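Phage-like element PBSX protein XepA (Bacillus subtilis, PDB 6IA5) is of unknown function, a pentameric protein of a prophage lytic cassette that does not itself seem to take part in host cell lysis. Local coordinates at residues F178-N183 / L201-Y206; S212-W217 / L271-T276; L226-V231 / I259-I264. All blocks are in the same frame, centred on the assembly; numbering follows the deposited sequence.

Interaction 1 (F178-N183 / L201-Y206); sequences FVFHEN and LLVEVY
The Phe180 ring meets Leu201 and Val203 through its CZ and CE2 atoms, while one of its faces is taken by Phe178 of its own segment, whose CD2 sits 3.7 Å above the ring plane and over its centre. The methyls of the two aliphatic side chains come in obliquely. Phe180 CZ reaches Leu201 CD2 at 4.1 Å, the two side chains coming from opposite directions, and Phe180 CE2 lies 4.0 Å from Val203 CG2, with the valine crossing at about a right angle. Met261 CG packs against CD1 of the ring, and CE1 lies beside the carbonyl O of Ile259; a large apolar ring suits this buried position.

The ring gets there because CG is anti to the carbonyl carbon (chi1 -62°), which sends it toward strand 200-207. Neither segment pairs with the other. Both flank strand 271-278, which hydrogen-bonds to them on its two edges, and the contact reaches across that central strand. In the 178-183 segment the pairing with strand 271-278 carries a classic beta bulge, where Phe180 and His181 both face Val273. The bulge puts two successive residues opposite one, and Phe180 is the one of them that touches strand 200-207.

Leu201 and Val203 are alternate residues of a regular strand and so present their side chains on the same side. Leucine lets a methyl extend to the far end of the ring, whereas beta-branched valine, with its short branches, fits close to the strand and meets the neighbouring ring atom, CE2. At the opposite end of the segments a water bridges them: it donates to Tyr206 O at 3.0 Å, and more weakly to Asn183 OD1 at 3.5 Å, a polar link between a turning chain and a strand.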
loop_
_atom_site.group_PDB
_atom_site.type_symbol
_atom_site.label_atom_id
_atom_site.label_comp_id
_atom_site.label_asym_id
_atom_site.label_seq_id
_atom_site.Cartn_x
_atom_site.Cartn_y
_atom_site.Cartn_z
ATOM N N PHE E 178 -11.536 1.319 -33.438
ATOM C CA PHE E 178 -12.970 1.480 -33.616
ATOM C C PHE E 178 -13.332 1.361 -35.091
ATOM O O PHE E 178 -12.589 1.826 -35.950
ATOM C CB PHE E 178 -13.451 2.802 -33.011
ATOM C CG PHE E 178 -14.950 2.974 -33.060
ATOM C CD1 PHE E 178 -15.761 2.446 -32.061
ATOM C CD2 PHE E 178 -15.552 3.631 -34.127
ATOM C CE1 PHE E 178 -17.142 2.576 -32.129
ATOM C CE2 PHE E 178 -16.934 3.775 -34.188
ATOM C CZ PHE E 178 -17.728 3.237 -33.191
ATOM N N VAL E 179 -14.491 0.752 -35.365
ATOM C CA VAL E 179 -14.967 0.582 -36.727
ATOM C C VAL E 179 -16.124 1.545 -36.957
ATOM O O VAL E 179 -17.174 1.414 -36.333
ATOM C CB VAL E 179 -15.374 -0.879 -37.009
ATOM C CG1 VAL E 179 -15.958 -1.048 -38.410
ATOM C CG2 VAL E 179 -14.217 -1.838 -36.768
ATOM N N PHE E 180 -15.921 2.513 -37.852
ATOM C CA PHE E 180 -16.995 3.418 -38.220
ATOM C C PHE E 180 -17.845 2.744 -39.294
ATOM O O PHE E 180 -19.070 2.810 -39.233
ATOM C CB PHE E 180 -16.438 4.754 -38.727
ATOM C CG PHE E 180 -15.639 5.515 -37.697
ATOM C CD1 PHE E 180 -16.269 6.396 -36.829
ATOM C CD2 PHE E 180 -14.260 5.337 -37.585
ATOM C CE1 PHE E 180 -15.541 7.101 -35.880
ATOM C CE2 PHE E 180 -13.527 6.037 -36.636
ATOM C CZ PHE E 180 -14.168 6.920 -35.787
ATOM N N HIS E 181 -17.158 2.138 -40.274
ATOM C CA HIS E 181 -17.730 1.435 -41.407
ATOM C C HIS E 181 -16.791 0.289 -41.768
ATOM O O HIS E 181 -15.566 0.431 -41.733
ATOM C CB HIS E 181 -17.823 2.333 -42.648
ATOM C CG HIS E 181 -18.741 3.500 -42.518
ATOM N ND1 HIS E 181 -20.092 3.421 -42.789
ATOM C CD2 HIS E 181 -18.510 4.779 -42.152
ATOM C CE1 HIS E 181 -20.662 4.591 -42.608
ATOM N NE2 HIS E 181 -19.703 5.450 -42.218
ATOM N N GLU E 182 -17.378 -0.851 -42.146
ATOM C CA GLU E 182 -16.613 -1.950 -42.703
ATOM C C GLU E 182 -17.281 -2.419 -43.990
ATOM O O GLU E 182 -18.400 -2.921 -43.957
ATOM C CB GLU E 182 -16.586 -3.082 -41.687
ATOM C CG GLU E 182 -15.861 -4.313 -42.170
ATOM C CD GLU E 182 -15.386 -5.153 -41.009
ATOM O OE1 GLU E 182 -16.215 -5.682 -40.232
ATOM O OE2 GLU E 182 -14.173 -5.201 -40.854
ATOM N N ASN E 183 -16.600 -2.215 -45.119
ATOM C CA ASN E 183 -17.097 -2.653 -46.414
ATOM C C ASN E 183 -18.490 -2.086 -46.689
ATOM O O ASN E 183 -19.369 -2.798 -47.171
ATOM C CB ASN E 183 -17.083 -4.177 -46.523
ATOM C CG ASN E 183 -15.692 -4.739 -46.387
ATOM O OD1 ASN E 183 -14.750 -4.211 -46.966
ATOM N ND2 ASN E 183 -15.563 -5.792 -45.600
ATOM N N LEU E 201 -7.421 11.011 -32.319
ATOM C CA LEU E 201 -7.975 9.946 -33.140
ATOM C C LEU E 201 -7.300 9.961 -34.505
ATOM O O LEU E 201 -7.157 11.016 -35.127
ATOM C CB LEU E 201 -9.489 10.177 -33.274
ATOM C CG LEU E 201 -10.223 9.311 -34.298
ATOM C CD1 LEU E 201 -10.318 7.848 -33.845
ATOM C CD2 LEU E 201 -11.592 9.912 -34.614
ATOM N N LEU E 202 -6.873 8.776 -34.962
ATOM C CA LEU E 202 -6.370 8.609 -36.321
ATOM C C LEU E 202 -7.357 7.721 -37.077
ATOM O O LEU E 202 -7.674 6.635 -36.602
ATOM C CB LEU E 202 -4.975 7.974 -36.280
ATOM C CG LEU E 202 -4.340 7.809 -37.665
ATOM C CD1 LEU E 202 -3.955 9.160 -38.250
ATOM C CD2 LEU E 202 -3.148 6.875 -37.639
ATOM N N VAL E 203 -7.857 8.208 -38.216
ATOM C CA VAL E 203 -8.888 7.517 -38.981
ATOM C C VAL E 203 -8.328 7.166 -40.355
ATOM O O VAL E 203 -7.866 8.051 -41.073
ATOM C CB VAL E 203 -10.166 8.358 -39.166
ATOM C CG1 VAL E 203 -11.192 7.618 -40.031
ATOM C CG2 VAL E 203 -10.812 8.771 -37.858
ATOM N N GLU E 204 -8.429 5.882 -40.720
ATOM C CA GLU E 204 -8.045 5.418 -42.044
ATOM C C GLU E 204 -9.290 5.177 -42.897
ATOM O O GLU E 204 -10.264 4.586 -42.440
ATOM C CB GLU E 204 -7.209 4.135 -41.943
ATOM C CG GLU E 204 -6.424 3.894 -43.226
ATOM C CD GLU E 204 -5.674 2.581 -43.357
ATOM O OE1 GLU E 204 -5.446 1.929 -42.301
ATOM O OE2 GLU E 204 -5.322 2.221 -44.514
ATOM N N VAL E 205 -9.237 5.641 -44.149
ATOM C CA VAL E 205 -10.287 5.479 -45.149
ATOM C C VAL E 205 -9.688 4.637 -46.278
ATOM O O VAL E 205 -8.657 5.001 -46.847
ATOM C CB VAL E 205 -10.768 6.846 -45.681
ATOM C CG1 VAL E 205 -11.851 6.686 -46.754
ATOM C CG2 VAL E 205 -11.232 7.769 -44.549
ATOM N N TYR E 206 -10.323 3.499 -46.590
ATOM C CA TYR E 206 -9.759 2.583 -47.570
ATOM C C TYR E 206 -10.840 1.657 -48.123
ATOM O O TYR E 206 -11.793 1.319 -47.424
ATOM C CB TYR E 206 -8.609 1.770 -46.962
ATOM C CG TYR E 206 -9.014 0.908 -45.793
ATOM C CD1 TYR E 206 -9.130 1.449 -44.522
ATOM C CD2 TYR E 206 -9.257 -0.449 -45.945
ATOM C CE1 TYR E 206 -9.504 0.672 -43.434
ATOM C CE2 TYR E 206 -9.610 -1.248 -44.858
ATOM C CZ TYR E 206 -9.741 -0.681 -43.602
ATOM O OH TYR E 206 -10.102 -1.423 -42.513
HETATM O O HOH W 1 -12.543 -1.565 -47.357
#

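Interaction 2 (S212-W217 / L271-T276); sequences SEVKFW and LSVKGT
Leu271, the first residue of its segment, makes the main approach to strand 211-219. Its side chain runs toward Ser212 and Val214 with CG anti to the backbone N (chi1 -164°), and its CD2 methyl settles between the two: 3.7 Å from Ser212 OG, and 3.8 Å from Val214 CG2. The other methyl, CD1, lies 4.0 Å from Ser212 OG. A serine suits this place because it is small, letting the leucine come near the chain where the two CA atoms, of Ser212 and Leu271, are only 7.8 Å apart.

Ser272 turns the other way, as alternation in a strand requires, and its OG takes a hydrogen bond from the backbone N of Asn183. Val273 returns to the interior, where its CG2 touches Val214 CG2 at 4.4 Å, a looser meeting than that of the leucine. Val214 thus spans two successive inward residues with a single methyl, a use for which valine, compact, with few rotamers because it branches at CB, is well suited. Lys274 again faces outward; its long chain carries NZ to a salt bridge with Glu182 OE2. The strands spread progressively along the segment, and by Gly275 they no longer touch.

The segments run nearly parallel, their axes 9.9 Å apart and crossing at -21°, so they are not paired neighbours but stand face to face, as in the two layers of a beta sandwich, formed here from one curled antiparallel sheet. Strand 211-219 is bonded to strands 225-232, 241-242 and 258-267, while strand 271-278 lies between strand 200-207 and strands 175-179 and 181-184. Met261 of strand 258-267 touches both Val273 and Phe216, filling in between the layers beyond Val214, and the outer side of strand 271-278 meets Val221 of the second subunit through Lys274.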
loop_
_atom_site.group_PDB
_atom_site.type_symbol
_atom_site.label_atom_id
_atom_site.label_comp_id
_atom_site.label_asym_id
_atom_site.label_seq_id
_atom_site.Cartn_x
_atom_site.Cartn_y
_atom_site.Cartn_z
ATOM N N SER E 212 -16.394 8.123 -53.452
ATOM C CA SER E 212 -16.924 8.158 -52.099
ATOM C C SER E 212 -16.656 9.532 -51.495
ATOM O O SER E 212 -15.707 10.223 -51.882
ATOM C CB SER E 212 -16.385 7.061 -51.217
ATOM O OG SER E 212 -14.968 7.112 -51.173
ATOM N N GLU E 213 -17.540 9.934 -50.581
ATOM C CA GLU E 213 -17.312 11.125 -49.786
ATOM C C GLU E 213 -17.570 10.801 -48.315
ATOM O O GLU E 213 -18.639 10.299 -47.959
ATOM C CB GLU E 213 -18.184 12.279 -50.272
ATOM C CG GLU E 213 -17.949 13.545 -49.447
ATOM C CD GLU E 213 -18.480 14.823 -50.076
ATOM O OE1 GLU E 213 -19.601 14.750 -50.610
ATOM O OE2 GLU E 213 -17.769 15.880 -50.055
ATOM N N VAL E 214 -16.569 11.110 -47.477
ATOM C CA VAL E 214 -16.688 10.955 -46.035
ATOM C C VAL E 214 -16.692 12.340 -45.401
ATOM O O VAL E 214 -15.827 13.153 -45.701
ATOM C CB VAL E 214 -15.558 10.089 -45.462
ATOM C CG1 VAL E 214 -15.698 9.904 -43.950
ATOM C CG2 VAL E 214 -15.472 8.751 -46.180
ATOM N N LYS E 215 -17.665 12.578 -44.512
ATOM C CA LYS E 215 -17.778 13.834 -43.799
ATOM C C LYS E 215 -17.484 13.572 -42.330
ATOM O O LYS E 215 -17.970 12.587 -41.779
ATOM C CB LYS E 215 -19.179 14.415 -43.991
ATOM C CG LYS E 215 -19.375 15.851 -43.526
ATOM C CD LYS E 215 -20.653 16.473 -44.066
ATOM C CE LYS E 215 -20.689 17.994 -44.058
ATOM N NZ LYS E 215 -19.929 18.594 -42.936
ATOM N N PHE E 216 -16.684 14.460 -41.717
ATOM C CA PHE E 216 -16.193 14.270 -40.358
ATOM C C PHE E 216 -17.092 15.019 -39.374
ATOM O O PHE E 216 -17.300 16.225 -39.516
ATOM C CB PHE E 216 -14.757 14.793 -40.240
ATOM C CG PHE E 216 -13.798 14.348 -41.323
ATOM C CD1 PHE E 216 -13.901 13.089 -41.908
ATOM C CD2 PHE E 216 -12.761 15.181 -41.735
ATOM C CE1 PHE E 216 -12.989 12.675 -42.878
ATOM C CE2 PHE E 216 -11.855 14.768 -42.705
ATOM C CZ PHE E 216 -11.973 13.514 -43.270
ATOM N N TRP E 217 -17.610 14.298 -38.373
ATOM C CA TRP E 217 -18.560 14.884 -37.438
ATOM C C TRP E 217 -18.145 14.565 -36.010
ATOM O O TRP E 217 -17.646 13.480 -35.738
ATOM C CB TRP E 217 -19.961 14.296 -37.634
ATOM C CG TRP E 217 -20.657 14.509 -38.941
ATOM C CD1 TRP E 217 -20.895 13.560 -39.893
ATOM C CD2 TRP E 217 -21.326 15.701 -39.393
ATOM N NE1 TRP E 217 -21.645 14.082 -40.913
ATOM C CE2 TRP E 217 -21.936 15.390 -40.633
ATOM C CE3 TRP E 217 -21.479 16.995 -38.879
ATOM C CZ2 TRP E 217 -22.667 16.327 -41.368
ATOM C CZ3 TRP E 217 -22.202 17.924 -39.603
ATOM C CH2 TRP E 217 -22.782 17.595 -40.834
ATOM N N LEU E 271 -16.294 0.660 -48.969
ATOM C CA LEU E 271 -15.378 1.517 -48.228
ATOM C C LEU E 271 -15.393 1.119 -46.757
ATOM O O LEU E 271 -16.456 0.915 -46.185
ATOM C CB LEU E 271 -15.778 2.985 -48.425
ATOM C CG LEU E 271 -14.712 4.022 -48.050
ATOM C CD1 LEU E 271 -13.596 4.049 -49.090
ATOM C CD2 LEU E 271 -15.318 5.410 -47.920
ATOM N N SER E 272 -14.201 0.979 -46.184
ATOM C CA SER E 272 -14.046 0.819 -44.749
ATOM C C SER E 272 -13.503 2.121 -44.158
ATOM O O SER E 272 -12.704 2.811 -44.787
ATOM C CB SER E 272 -13.126 -0.334 -44.435
ATOM O OG SER E 272 -13.693 -1.568 -44.866
ATOM N N VAL E 273 -13.957 2.443 -42.947
ATOM C CA VAL E 273 -13.491 3.597 -42.196
ATOM C C VAL E 273 -13.265 3.146 -40.760
ATOM O O VAL E 273 -14.212 2.802 -40.056
ATOM C CB VAL E 273 -14.479 4.779 -42.266
ATOM C CG1 VAL E 273 -13.894 5.989 -41.539
ATOM C CG2 VAL E 273 -14.843 5.153 -43.705
ATOM N N LYS E 274 -11.997 3.123 -40.355
ATOM C CA LYS E 274 -11.640 2.595 -39.050
ATOM C C LYS E 274 -10.555 3.478 -38.461
ATOM O O LYS E 274 -9.762 4.050 -39.209
ATOM C CB LYS E 274 -11.090 1.170 -39.182
ATOM C CG LYS E 274 -12.075 0.192 -39.797
ATOM C CD LYS E 274 -11.649 -1.244 -39.666
ATOM C CE LYS E 274 -12.615 -2.175 -40.375
ATOM N NZ LYS E 274 -12.073 -3.554 -40.360
ATOM N N GLY E 275 -10.502 3.541 -37.126
ATOM C CA GLY E 275 -9.501 4.385 -36.498
ATOM C C GLY E 275 -8.980 3.844 -35.175
ATOM O O GLY E 275 -9.445 2.814 -34.686
ATOM N N THR E 276 -8.013 4.580 -34.618
ATOM C CA THR E 276 -7.429 4.330 -33.321
ATOM C C THR E 276 -7.494 5.621 -32.512
ATOM O O THR E 276 -6.996 6.660 -32.968
ATOM C CB THR E 276 -5.973 3.870 -33.469
ATOM O OG1 THR E 276 -5.971 2.679 -34.266
ATOM C CG2 THR E 276 -5.298 3.616 -32.137
#

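Interaction 3 (L226-V231 / I259-I264); sequences LPIRGV and IIMEII
Ile228 holds CG1 between its backbone N and carbonyl carbon (chi1 61°) and then extends it almost straight (chi2 173°), which projects CD1 far from the chain to meet Ile259. The partner is bent instead: with both torsions near -60°, Ile259 folds its CG1 branch so that the end of a side chain leaving its strand at a tangent swings nearer to Ile228. The two side chains meet at a slant through their terminal methyls, Ile228 CD1 to Ile259 CD1 being 4.0 Å. Met261, two residues on, brings its CE to 4.5 Å from the same Ile228 CD1, a peripheral touch made possible by its unbranched and flexible chain.

With the CA atoms of Ile228 and Ile259 9.0 Å apart, the isoleucines fill the distance that the strands themselves do not close. Ile228 lies in the short irregular break of strand 225-232, yet its backbone still bonds to Phe216. Around these methyls, Phe251 and Phe256 also touch Ile228, placing the contact in the apolar interior enclosed by the curled sheet. On the outward side, Pro227 O bonds to Thr233 OG1 of the third subunit, so the same short segment faces both the core and a subunit interface.

Only carbon atoms meet here, through dispersion and the exclusion of water. Such contacts carry little directional preference, so the arrangement probably depends on shape: branching at CB restricts chi1 of both isoleucines, the extended or folded CG1 branch then places each CD1, and a more adaptable methionine conforms at their side.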
loop_
_atom_site.group_PDB
_atom_site.type_symbol
_atom_site.label_atom_id
_atom_site.label_comp_id
_atom_site.label_asym_id
_atom_site.label_seq_id
_atom_site.Cartn_x
_atom_site.Cartn_y
_atom_site.Cartn_z
ATOM N N LEU E 226 -21.787 18.083 -35.377
ATOM C CA LEU E 226 -20.998 19.285 -35.598
ATOM C C LEU E 226 -19.818 18.919 -36.494
ATOM O O LEU E 226 -19.143 17.916 -36.244
ATOM C CB LEU E 226 -20.479 19.783 -34.245
ATOM C CG LEU E 226 -21.567 20.224 -33.268
ATOM C CD1 LEU E 226 -21.134 19.982 -31.824
ATOM C CD2 LEU E 226 -21.910 21.688 -33.500
ATOM N N PRO E 227 -19.518 19.728 -37.531
ATOM C CA PRO E 227 -18.395 19.427 -38.423
ATOM C C PRO E 227 -17.086 19.612 -37.663
ATOM O O PRO E 227 -16.933 20.561 -36.905
ATOM C CB PRO E 227 -18.506 20.458 -39.557
ATOM C CG PRO E 227 -19.843 21.164 -39.336
ATOM C CD PRO E 227 -20.211 20.976 -37.879
ATOM N N ILE E 228 -16.148 18.686 -37.877
ATOM C CA ILE E 228 -14.808 18.786 -37.304
ATOM C C ILE E 228 -13.782 18.671 -38.428
ATOM O O ILE E 228 -14.098 18.179 -39.511
ATOM C CB ILE E 228 -14.605 17.707 -36.220
ATOM C CG1 ILE E 228 -14.738 16.297 -36.809
ATOM C CG2 ILE E 228 -15.618 17.934 -35.102
ATOM C CD1 ILE E 228 -14.401 15.186 -35.864
ATOM N N ARG E 229 -12.559 19.140 -38.152
ATOM C CA ARG E 229 -11.497 19.182 -39.144
ATOM C C ARG E 229 -10.434 18.160 -38.757
ATOM O O ARG E 229 -10.096 18.020 -37.577
ATOM C CB ARG E 229 -10.912 20.597 -39.250
ATOM C CG ARG E 229 -10.241 21.094 -37.974
ATOM C CD ARG E 229 -9.783 22.533 -38.033
ATOM N NE ARG E 229 -8.847 22.766 -36.956
ATOM C CZ ARG E 229 -9.213 23.095 -35.731
ATOM N NH1 ARG E 229 -10.488 23.022 -35.393
ATOM N NH2 ARG E 229 -8.312 23.495 -34.856
ATOM N N GLY E 230 -9.920 17.444 -39.759
ATOM C CA GLY E 230 -8.821 16.520 -39.550
ATOM C C GLY E 230 -7.611 16.968 -40.373
ATOM O O GLY E 230 -7.749 17.817 -41.260
ATOM N N VAL E 231 -6.448 16.382 -40.070
ATOM C CA VAL E 231 -5.225 16.678 -40.790
ATOM C C VAL E 231 -4.727 15.393 -41.451
ATOM O O VAL E 231 -4.445 14.409 -40.760
ATOM C CB VAL E 231 -4.168 17.276 -39.834
ATOM C CG1 VAL E 231 -2.855 17.555 -40.569
ATOM C CG2 VAL E 231 -4.665 18.583 -39.217
ATOM N N ILE E 259 -17.710 10.660 -32.098
ATOM C CA ILE E 259 -17.172 11.008 -33.408
ATOM C C ILE E 259 -17.849 10.121 -34.445
ATOM O O ILE E 259 -17.964 8.908 -34.263
ATOM C CB ILE E 259 -15.629 10.857 -33.438
ATOM C CG1 ILE E 259 -14.926 11.731 -32.390
ATOM C CG2 ILE E 259 -15.092 11.090 -34.850
ATOM C CD1 ILE E 259 -15.183 13.216 -32.525
ATOM N N ILE E 260 -18.306 10.743 -35.527
ATOM C CA ILE E 260 -18.974 10.013 -36.590
ATOM C C ILE E 260 -18.253 10.340 -37.899
ATOM O O ILE E 260 -17.956 11.505 -38.184
ATOM C CB ILE E 260 -20.461 10.410 -36.636
ATOM C CG1 ILE E 260 -21.204 9.910 -35.390
ATOM C CG2 ILE E 260 -21.107 9.902 -37.909
ATOM C CD1 ILE E 260 -22.580 10.520 -35.194
ATOM N N MET E 261 -17.979 9.292 -38.681
ATOM C CA MET E 261 -17.396 9.436 -40.003
ATOM C C MET E 261 -18.439 8.978 -41.011
ATOM O O MET E 261 -18.543 7.786 -41.291
ATOM C CB MET E 261 -16.155 8.544 -40.107
ATOM C CG MET E 261 -15.062 8.950 -39.112
ATOM S SD MET E 261 -14.224 10.408 -39.768
ATOM C CE MET E 261 -14.124 11.442 -38.302
ATOM N N GLU E 262 -19.210 9.928 -41.547
ATOM C CA GLU E 262 -20.382 9.594 -42.332
ATOM C C GLU E 262 -19.992 9.416 -43.798
ATOM O O GLU E 262 -19.351 10.287 -44.401
ATOM C CB GLU E 262 -21.440 10.693 -42.177
ATOM C CG GLU E 262 -22.583 10.596 -43.171
ATOM C CD GLU E 262 -23.707 11.604 -42.960
ATOM O OE1 GLU E 262 -23.518 12.574 -42.208
ATOM O OE2 GLU E 262 -24.790 11.411 -43.517
ATOM N N ILE E 263 -20.413 8.288 -44.387
ATOM C CA ILE E 263 -20.320 8.165 -45.828
ATOM C C ILE E 263 -21.522 8.884 -46.437
ATOM O O ILE E 263 -22.652 8.434 -46.273
ATOM C CB ILE E 263 -20.195 6.695 -46.269
ATOM C CG1 ILE E 263 -18.918 6.062 -45.713
ATOM C CG2 ILE E 263 -20.238 6.602 -47.786
ATOM C CD1 ILE E 263 -18.836 4.570 -45.868
ATOM N N ILE E 264 -21.239 10.013 -47.097
ATOM C CA ILE E 264 -22.222 10.897 -47.703
ATOM C C ILE E 264 -22.696 10.255 -49.002
ATOM O O ILE E 264 -23.881 10.292 -49.335
ATOM C CB ILE E 264 -21.620 12.300 -47.956
ATOM C CG1 ILE E 264 -21.357 13.045 -46.647
ATOM C CG2 ILE E 264 -22.503 13.134 -48.887
ATOM C CD1 ILE E 264 -22.610 13.258 -45.806
#

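How the interactions relate
From the N-terminal side, interaction 1 comes first: segment 178-183 meets 201-206 and closes a loop of 17 residues before interaction 2 opens. Interaction 2 then joins 212-217 to 271-276, enclosing 53 residues, and interaction 3 is nested within that loop, closing 27 residues between 226-231 and 259-264; none of the three cross. Strand 271-278 is shared ground for interactions 1 and 2, pairing with strands on both sides, while strand 258-267 adjoins 211-219 and connects interaction 2 to interaction 3. Trp217 NE1 to Glu262 OE1 and His181 NE2 to Met261 O, the latter weak, add polar ties. Interaction 1 reaches across one strand within a layer, whereas interaction 2 joins strands standing face to face.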